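Local coordinates for protein beta-methylmalyl-CoA dehydratase (Chloroflexus aurantiacus, PDB 4E3E) that catalyses the reversible dehydration of beta-methylmalyl-CoA to mesaconyl-CoA in the glyoxylate assimilation cycle of carbon dioxide fixation, at residues I85-A97 with L269-N281. Residues are numbered along the deposited sequence; the frame is centred on the assembly and turned at random.
Sequences IANLGYAGGRFGA and LSIAAINSGRHTN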
loop_
_atom_site.group_PDB
_atom_site.type_symbol
_atom_site.label_atom_id
_atom_site.label_comp_id
_atom_site.label_asym_id
_atom_site.label_seq_id
_atom_site.Cartn_x
_atom_site.Cartn_y
_atom_site.Cartn_z
ATOM N N ILE A 85 -5.250 28.120 -5.713
ATOM C CA ILE A 85 -6.356 28.118 -4.741
ATOM C C ILE A 85 -7.306 26.952 -5.048
ATOM O O ILE A 85 -7.772 26.278 -4.137
ATOM C CB ILE A 85 -7.162 29.447 -4.759
ATOM C CG1 ILE A 85 -6.248 30.672 -4.569
ATOM C CG2 ILE A 85 -8.298 29.443 -3.724
ATOM C CD1 ILE A 85 -5.727 30.870 -3.163
ATOM N N ALA A 86 -7.582 26.719 -6.332
ATOM C CA ALA A 86 -8.503 25.666 -6.748
ATOM C C ALA A 86 -8.291 25.303 -8.205
ATOM O O ALA A 86 -7.834 26.125 -9.001
ATOM C CB ALA A 86 -9.952 26.096 -6.531
ATOM N N ASN A 87 -8.613 24.060 -8.545
ATOM C CA ASN A 87 -8.776 23.689 -9.935
ATOM C C ASN A 87 -10.188 24.079 -10.328
ATOM O O ASN A 87 -11.140 23.828 -9.586
ATOM C CB ASN A 87 -8.587 22.203 -10.140
ATOM C CG ASN A 87 -8.376 21.851 -11.607
ATOM O OD1 ASN A 87 -7.276 22.020 -12.142
ATOM N ND2 ASN A 87 -9.433 21.377 -12.270
ATOM N N LEU A 88 -10.331 24.706 -11.484
ATOM C CA LEU A 88 -11.633 25.249 -11.858
ATOM C C LEU A 88 -12.421 24.387 -12.849
ATOM O O LEU A 88 -13.645 24.439 -12.865
ATOM C CB LEU A 88 -11.507 26.706 -12.326
ATOM C CG LEU A 88 -11.032 27.695 -11.253
ATOM C CD1 LEU A 88 -10.800 29.060 -11.885
ATOM C CD2 LEU A 88 -12.029 27.793 -10.097
ATOM N N GLY A 89 -11.728 23.582 -13.651
ATOM C CA GLY A 89 -12.399 22.693 -14.601
ATOM C C GLY A 89 -11.419 21.897 -15.435
ATOM O O GLY A 89 -10.202 22.110 -15.346
ATOM N N TYR A 90 -11.962 20.972 -16.228
ATOM C CA TYR A 90 -11.206 20.162 -17.187
ATOM C C TYR A 90 -12.010 20.212 -18.478
ATOM O O TYR A 90 -13.228 20.450 -18.444
ATOM C CB TYR A 90 -11.124 18.687 -16.740
ATOM C CG TYR A 90 -10.648 18.446 -15.325
ATOM C CD1 TYR A 90 -11.543 18.469 -14.262
ATOM C CD2 TYR A 90 -9.309 18.167 -15.059
ATOM C CE1 TYR A 90 -11.123 18.242 -12.961
ATOM C CE2 TYR A 90 -8.871 17.930 -13.754
ATOM C CZ TYR A 90 -9.783 17.967 -12.714
ATOM O OH TYR A 90 -9.367 17.741 -11.420
ATOM N N ALA A 91 -11.342 19.998 -19.612
ATOM C CA ALA A 91 -12.031 19.865 -20.893
ATOM C C ALA A 91 -11.149 19.098 -21.845
ATOM O O ALA A 91 -9.923 19.070 -21.678
ATOM C CB ALA A 91 -12.373 21.234 -21.480
ATOM N N GLY A 92 -11.782 18.453 -22.824
ATOM C CA GLY A 92 -11.061 17.802 -23.916
ATOM C C GLY A 92 -10.057 16.778 -23.429
ATOM O O GLY A 92 -8.950 16.678 -23.968
ATOM N N GLY A 93 -10.440 16.022 -22.402
ATOM C CA GLY A 93 -9.582 14.963 -21.868
ATOM C C GLY A 93 -9.709 13.714 -22.707
ATOM O O GLY A 93 -10.640 12.938 -22.506
ATOM N N ARG A 94 -8.786 13.525 -23.653
ATOM C CA ARG A 94 -8.839 12.404 -24.598
ATOM C C ARG A 94 -7.784 11.353 -24.232
ATOM O O ARG A 94 -6.589 11.665 -24.214
ATOM C CB ARG A 94 -8.583 12.911 -26.026
ATOM C CG ARG A 94 -8.623 11.823 -27.100
ATOM C CD ARG A 94 -8.186 12.370 -28.446
ATOM N NE ARG A 94 -6.789 12.800 -28.423
ATOM C CZ ARG A 94 -5.752 12.009 -28.685
ATOM N NH1 ARG A 94 -5.946 10.732 -28.995
ATOM N NH2 ARG A 94 -4.519 12.501 -28.645
ATOM N N PHE A 95 -8.221 10.122 -23.935
ATOM C CA PHE A 95 -7.279 9.012 -23.716
ATOM C C PHE A 95 -6.797 8.495 -25.065
ATOM O O PHE A 95 -7.582 8.383 -25.993
ATOM C CB PHE A 95 -7.901 7.912 -22.831
ATOM C CG PHE A 95 -8.050 8.346 -21.383
ATOM C CD1 PHE A 95 -7.001 8.166 -20.470
ATOM C CD2 PHE A 95 -9.207 8.983 -20.946
ATOM C CE1 PHE A 95 -7.122 8.607 -19.144
ATOM C CE2 PHE A 95 -9.336 9.411 -19.623
ATOM C CZ PHE A 95 -8.292 9.232 -18.721
ATOM N N GLY A 96 -5.500 8.231 -25.185
ATOM C CA GLY A 96 -4.892 7.881 -26.470
ATOM C C GLY A 96 -4.452 6.425 -26.443
ATOM O O GLY A 96 -5.273 5.536 -26.264
ATOM N N ALA A 97 -3.157 6.169 -26.606
ATOM C CA ALA A 97 -2.650 4.797 -26.547
ATOM C C ALA A 97 -2.872 4.169 -25.169
ATOM O O ALA A 97 -2.806 4.847 -24.128
ATOM C CB ALA A 97 -1.176 4.746 -26.931
ATOM N N LEU A 269 -16.507 -0.585 -19.311
ATOM C CA LEU A 269 -15.211 -1.221 -19.077
ATOM C C LEU A 269 -14.048 -0.268 -18.864
ATOM O O LEU A 269 -13.114 -0.583 -18.107
ATOM C CB LEU A 269 -14.888 -2.198 -20.197
ATOM C CG LEU A 269 -15.708 -3.487 -20.117
ATOM C CD1 LEU A 269 -15.153 -4.441 -21.149
ATOM C CD2 LEU A 269 -15.727 -4.111 -18.702
ATOM N N SER A 270 -14.102 0.891 -19.524
ATOM C CA SER A 270 -13.025 1.872 -19.406
ATOM C C SER A 270 -13.545 3.249 -19.732
ATOM O O SER A 270 -14.561 3.395 -20.430
ATOM C CB SER A 270 -11.864 1.528 -20.338
ATOM O OG SER A 270 -12.248 1.687 -21.697
ATOM N N ILE A 271 -12.840 4.251 -19.219
ATOM C CA ILE A 271 -13.133 5.641 -19.498
ATOM C C ILE A 271 -12.310 6.071 -20.694
ATOM O O ILE A 271 -11.076 5.914 -20.700
ATOM C CB ILE A 271 -12.811 6.548 -18.291
ATOM C CG1 ILE A 271 -13.743 6.204 -17.119
ATOM C CG2 ILE A 271 -12.895 8.012 -18.722
ATOM C CD1 ILE A 271 -13.371 6.872 -15.794
ATOM N N ALA A 272 -12.992 6.588 -21.715
ATOM C CA ALA A 272 -12.319 6.976 -22.948
ATOM C C ALA A 272 -12.112 8.485 -23.059
ATOM O O ALA A 272 -11.267 8.944 -23.840
ATOM C CB ALA A 272 -13.076 6.441 -24.149
ATOM N N ALA A 273 -12.875 9.258 -22.286
ATOM C CA ALA A 273 -12.730 10.703 -22.285
ATOM C C ALA A 273 -13.251 11.308 -21.001
ATOM O O ALA A 273 -14.177 10.773 -20.383
ATOM C CB ALA A 273 -13.478 11.323 -23.464
ATOM N N ILE A 274 -12.661 12.438 -20.622
ATOM C CA ILE A 274 -13.210 13.306 -19.580
ATOM C C ILE A 274 -13.679 14.608 -20.240
ATOM O O ILE A 274 -12.888 15.304 -20.875
ATOM C CB ILE A 274 -12.171 13.606 -18.487
ATOM C CG1 ILE A 274 -11.805 12.308 -17.757
ATOM C CG2 ILE A 274 -12.715 14.638 -17.499
ATOM C CD1 ILE A 274 -10.482 12.358 -17.017
ATOM N N ASN A 275 -14.961 14.923 -20.084
ATOM C CA ASN A 275 -15.572 16.094 -20.736
ATOM C C ASN A 275 -15.567 17.321 -19.839
ATOM O O ASN A 275 -15.311 18.444 -20.292
ATOM C CB ASN A 275 -17.004 15.759 -21.157
ATOM C CG ASN A 275 -17.076 14.476 -21.963
ATOM O OD1 ASN A 275 -17.838 13.549 -21.634
ATOM N ND2 ASN A 275 -16.259 14.394 -22.995
ATOM N N SER A 276 -15.854 17.112 -18.564
ATOM C CA SER A 276 -15.739 18.194 -17.593
ATOM C C SER A 276 -15.726 17.592 -16.208
ATOM O O SER A 276 -16.063 16.414 -16.032
ATOM C CB SER A 276 -16.861 19.228 -17.750
ATOM O OG SER A 276 -18.087 18.691 -17.314
ATOM N N GLY A 277 -15.320 18.395 -15.232
ATOM C CA GLY A 277 -15.157 17.931 -13.872
ATOM C C GLY A 277 -15.103 19.155 -13.002
ATOM O O GLY A 277 -14.310 20.069 -13.249
ATOM N N ARG A 278 -15.966 19.185 -12.002
ATOM C CA ARG A 278 -15.974 20.255 -11.023
ATOM C C ARG A 278 -15.902 19.650 -9.632
ATOM O O ARG A 278 -16.713 18.781 -9.289
ATOM C CB ARG A 278 -17.242 21.086 -11.142
ATOM C CG ARG A 278 -17.080 22.351 -11.969
ATOM C CD ARG A 278 -18.408 23.056 -12.218
ATOM N NE ARG A 278 -19.218 22.210 -13.100
ATOM C CZ ARG A 278 -20.151 22.629 -13.952
ATOM N NH1 ARG A 278 -20.437 23.922 -14.077
ATOM N NH2 ARG A 278 -20.805 21.735 -14.685
ATOM N N HIS A 279 -14.918 20.097 -8.851
ATOM C CA HIS A 279 -14.832 19.758 -7.430
ATOM C C HIS A 279 -15.588 20.814 -6.699
ATOM O O HIS A 279 -15.030 21.832 -6.340
ATOM C CB HIS A 279 -13.375 19.677 -6.981
ATOM C CG HIS A 279 -12.547 18.775 -7.858
ATOM N ND1 HIS A 279 -12.631 17.430 -7.795
ATOM C CD2 HIS A 279 -11.660 19.065 -8.890
ATOM C CE1 HIS A 279 -11.821 16.884 -8.722
ATOM N NE2 HIS A 279 -11.221 17.882 -9.388
ATOM N N THR A 280 -16.879 20.563 -6.499
ATOM C CA THR A 280 -17.842 21.595 -6.119
ATOM C C THR A 280 -17.734 22.035 -4.668
ATOM O O THR A 280 -18.040 23.174 -4.342
ATOM C CB THR A 280 -19.280 21.115 -6.404
ATOM O OG1 THR A 280 -19.466 19.830 -5.809
ATOM C CG2 THR A 280 -19.505 20.959 -7.915
ATOM N N ASN A 281 -17.340 21.117 -3.796
ATOM C CA ASN A 281 -17.058 21.403 -2.392
ATOM C C ASN A 281 -15.866 20.545 -1.982
ATOM O O ASN A 281 -15.626 19.498 -2.600
ATOM C CB ASN A 281 -18.283 21.108 -1.500
ATOM C CG ASN A 281 -19.391 22.127 -1.680
ATOM O OD1 ASN A 281 -19.239 23.296 -1.325
ATOM N ND2 ASN A 281 -20.516 21.692 -2.234
HETATM O O HOH W 1 -13.727 22.561 -9.731
HETATM O O HOH W 2 -12.202 21.229 -11.475
HETATM O O HOH W 3 -14.943 21.477 -16.186
HETATM O O HOH W 4 -14.618 18.644 -22.922
HETATM O O HOH W 5 -10.338 8.127 -26.182
#
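Gly93 and Ile274 form the tight centre where strands 86-95 and 270-278 run antiparallel, joining the two halves of the double hot-dog sheet. Gly93 N donates to Ile274 O at 3.0 Å, and Ile274 N returns a bond to Gly93 O at 2.8 Å on a lone pair of that carbonyl. Phe95 N adds a longer bond to Ala272 O, reaching it from above the carbonyl plane. The Phe95 ring has its edge to Ala272 O and sets CE2 3.9 Å from Ile271 CG2, with Ile274 CD1 approaching the same carbon obliquely. Phe69 and Ser65 of helix 65-80 pack on this side, and Ser65 belongs to the substrate site inferred by similarity.

Toward Gly89 and Gly277 the direct backbone ladder gives way to water. Water 3 accepts from both Tyr90 N and Gly277 N, while water 1 joins Asn87 O to His279 N. Gly277 leaves room for the Tyr90 ring, whose CD1 lies 3.4 Å from Gly277 O. With CG anti to its carbonyl carbon (chi1 -51°), Tyr90 carries its hydroxyl along the strand to the imidazole. The tyrosine and histidine rings meet rim to rim, planes at 78°, and Tyr90 OH lies in the imidazole plane, hydrogen-bonded to His279 NE2 at 2.8 Å. A phenylalanine in place of Tyr90 would probably leave His279 NE2 without its hydroxyl partner and the imidazole freer to turn. Asn87 ND2 sits over one face of the tyrosine, 3.4 Å above the ring plane and offset toward the rim.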